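Local coordinates for protein sortase B (PDB 3PSQ) that probably acts as a class B sortase, a cysteine transpeptidase of the bacterial cell surface that takes part in pilus assembly, at residues 75-80 / 90-95. Sequence-based numbering, arbitrary orientation.
Sequences VFLDYR and SLIYAH. With ZN (zinc ion), chain R; ACY (acetic acid), chain H.
Asp-78, whose CB packs against Leu-91 CB, has its OD1 gripped twice by Arg-80: backbone N at 2.7 Å from OD1, making an Asx turn, and NE. The guanidinium meets the carboxylate side-on and in its own plane, NH2 completing the salt bridge on OD2, which Asn-57 ND2 also reaches. Across the strands Asp-78 N bonds Leu-91 O at 2.7 Å, and Phe-76 N and O pair with Tyr-93 O and N, the antiparallel hydrogen-bonded pair. Phe-76 CG sits between its backbone N and carbonyl carbon (chi1 62°), which folds the ring back over the partner strand: Tyr-93 CB packs on its face as a CH-pi contact, 4.1 Å from the centroid. Phe-76 CZ meets the edge of the Tyr-93 ring at CD2 (3.3 Å), the planes 63° apart. The His-95 ring is nearly parallel to that of Phe-76 but slid aside, with CD2 3.4 Å from Phe-76 CE2. His-95, the predicted proton donor/acceptor, binds zinc through ND1 (1.9 Å), while Asn-57 O accepts from its NE2. An acetate, probably from crystallisation, also ligates this zinc; Tyr-93 OH lies doubtfully close to its O. Val-75 CG1 touches Ile-92 CG2, and on the sheet face away from Phe-76 Leu-77 CD1 nears Ile-92 CG1. This hairpin lies within the sortase beta-sheet: strand 76-77 pairs in parallel with 48-53, strand 89-93 in parallel with 184-190, and His-95 sits at the N-cap position of helix 96-102.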
loop_
_atom_site.group_PDB
_atom_site.type_symbol
_atom_site.label_atom_id
_atom_site.label_comp_id
_atom_site.label_asym_id
_atom_site.label_seq_id
_atom_site.Cartn_x
_atom_site.Cartn_y
_atom_site.Cartn_z
ATOM N N VAL A 75 6.840 -6.972 -1.130
ATOM C CA VAL A 75 5.963 -5.829 -1.239
ATOM C C VAL A 75 6.763 -4.560 -1.543
ATOM O O VAL A 75 7.823 -4.346 -0.975
ATOM C CB VAL A 75 5.148 -5.623 0.063
ATOM C CG1 VAL A 75 4.311 -4.351 -0.087
ATOM C CG2 VAL A 75 4.252 -6.883 0.313
ATOM N N PHE A 76 6.256 -3.728 -2.454
ATOM C CA PHE A 76 7.057 -2.621 -3.022
ATOM C C PHE A 76 6.235 -1.337 -3.225
ATOM O O PHE A 76 5.076 -1.389 -3.608
ATOM C CB PHE A 76 7.673 -3.064 -4.358
ATOM C CG PHE A 76 6.645 -3.403 -5.419
ATOM C CD1 PHE A 76 6.198 -2.433 -6.307
ATOM C CD2 PHE A 76 6.096 -4.692 -5.498
ATOM C CE1 PHE A 76 5.267 -2.776 -7.319
ATOM C CE2 PHE A 76 5.164 -5.015 -6.486
ATOM C CZ PHE A 76 4.699 -4.050 -7.347
ATOM N N LEU A 77 6.861 -0.191 -2.983
ATOM C CA LEU A 77 6.307 1.089 -3.355
ATOM C C LEU A 77 6.409 1.254 -4.861
ATOM O O LEU A 77 7.470 1.013 -5.445
ATOM C CB LEU A 77 7.090 2.226 -2.676
ATOM C CG LEU A 77 6.632 3.664 -3.009
ATOM C CD1 LEU A 77 5.203 3.910 -2.514
ATOM C CD2 LEU A 77 7.533 4.726 -2.428
ATOM N N ASP A 78 5.334 1.710 -5.487
ATOM C CA ASP A 78 5.361 1.986 -6.914
ATOM C C ASP A 78 6.637 2.765 -7.333
ATOM O O ASP A 78 6.973 3.775 -6.685
ATOM C CB ASP A 78 4.087 2.743 -7.320
ATOM C CG ASP A 78 3.969 2.919 -8.822
ATOM O OD1 ASP A 78 4.730 3.697 -9.414
ATOM O OD2 ASP A 78 3.121 2.265 -9.430
ATOM N N TYR A 79 7.311 2.319 -8.411
ATOM C CA TYR A 79 8.514 2.957 -8.880
ATOM C C TYR A 79 8.368 4.445 -9.222
ATOM O O TYR A 79 9.380 5.155 -9.284
ATOM C CB TYR A 79 9.163 2.221 -10.061
ATOM C CG TYR A 79 8.629 2.605 -11.439
ATOM C CD1 TYR A 79 9.295 3.551 -12.257
ATOM C CD2 TYR A 79 7.441 2.045 -11.914
ATOM C CE1 TYR A 79 8.794 3.884 -13.511
ATOM C CE2 TYR A 79 6.939 2.363 -13.154
ATOM C CZ TYR A 79 7.611 3.280 -13.951
ATOM O OH TYR A 79 7.046 3.568 -15.168
ATOM N N ARG A 80 7.146 4.908 -9.441
ATOM C CA ARG A 80 6.929 6.295 -9.862
ATOM C C ARG A 80 6.714 7.226 -8.671
ATOM O O ARG A 80 6.556 8.397 -8.863
ATOM C CB ARG A 80 5.717 6.414 -10.786
ATOM C CG ARG A 80 5.912 5.798 -12.162
ATOM C CD ARG A 80 4.574 5.472 -12.813
ATOM N NE ARG A 80 3.839 4.415 -12.131
ATOM C CZ ARG A 80 2.824 3.735 -12.677
ATOM N NH1 ARG A 80 2.427 4.001 -13.925
ATOM N NH2 ARG A 80 2.185 2.786 -11.979
ATOM N N SER A 90 0.488 7.418 -2.852
ATOM C CA SER A 90 1.557 6.455 -2.804
ATOM C C SER A 90 0.939 5.056 -2.806
ATOM O O SER A 90 0.090 4.738 -1.964
ATOM C CB SER A 90 2.425 6.697 -1.581
ATOM O OG SER A 90 3.004 7.999 -1.643
ATOM N N LEU A 91 1.354 4.247 -3.788
ATOM C CA LEU A 91 0.830 2.893 -3.978
ATOM C C LEU A 91 1.878 1.859 -3.545
ATOM O O LEU A 91 3.024 1.788 -4.079
ATOM C CB LEU A 91 0.415 2.666 -5.428
ATOM C CG LEU A 91 -0.166 1.281 -5.751
ATOM C CD1 LEU A 91 -1.463 0.900 -4.961
ATOM C CD2 LEU A 91 -0.356 1.171 -7.241
ATOM N N ILE A 92 1.499 1.119 -2.522
ATOM C CA ILE A 92 2.284 -0.015 -2.060
ATOM C C ILE A 92 1.564 -1.300 -2.512
ATOM O O ILE A 92 0.384 -1.528 -2.215
ATOM C CB ILE A 92 2.485 0.004 -0.528
ATOM C CG1 ILE A 92 3.255 1.271 -0.128
ATOM C CG2 ILE A 92 3.218 -1.282 -0.073
ATOM C CD1 ILE A 92 3.536 1.440 1.370
ATOM N N TYR A 93 2.279 -2.107 -3.274
ATOM C CA TYR A 93 1.683 -3.203 -4.008
ATOM C C TYR A 93 2.448 -4.503 -3.724
ATOM O O TYR A 93 3.628 -4.482 -3.304
ATOM C CB TYR A 93 1.719 -2.860 -5.534
ATOM C CG TYR A 93 0.880 -3.767 -6.372
ATOM C CD1 TYR A 93 -0.489 -3.581 -6.466
ATOM C CD2 TYR A 93 1.463 -4.854 -7.041
ATOM C CE1 TYR A 93 -1.293 -4.448 -7.204
ATOM C CE2 TYR A 93 0.674 -5.722 -7.788
ATOM C CZ TYR A 93 -0.699 -5.518 -7.875
ATOM O OH TYR A 93 -1.489 -6.382 -8.629
ATOM N N ALA A 94 1.754 -5.631 -3.889
ATOM C CA ALA A 94 2.402 -6.963 -3.914
ATOM C C ALA A 94 1.849 -7.745 -5.084
ATOM O O ALA A 94 0.650 -7.713 -5.324
ATOM C CB ALA A 94 2.208 -7.745 -2.580
ATOM N N HIS A 95 2.731 -8.389 -5.850
ATOM C CA HIS A 95 2.296 -9.316 -6.878
ATOM C C HIS A 95 1.686 -10.575 -6.251
ATOM O O HIS A 95 1.641 -10.733 -5.024
ATOM C CB HIS A 95 3.470 -9.673 -7.811
ATOM C CG HIS A 95 3.810 -8.574 -8.769
ATOM N ND1 HIS A 95 3.133 -8.392 -9.958
ATOM C CD2 HIS A 95 4.740 -7.591 -8.708
ATOM C CE1 HIS A 95 3.633 -7.345 -10.587
ATOM N NE2 HIS A 95 4.590 -6.831 -9.840
HETATM ZN ZN ZN R . 2.012 -9.587 -10.998
HETATM C C ACY H . -0.313 -9.299 -9.580
HETATM O O ACY H . -0.218 -8.077 -9.936
HETATM O OXT ACY H . 0.529 -10.165 -9.914
HETATM C CH3 ACY H . -1.433 -9.718 -8.659
#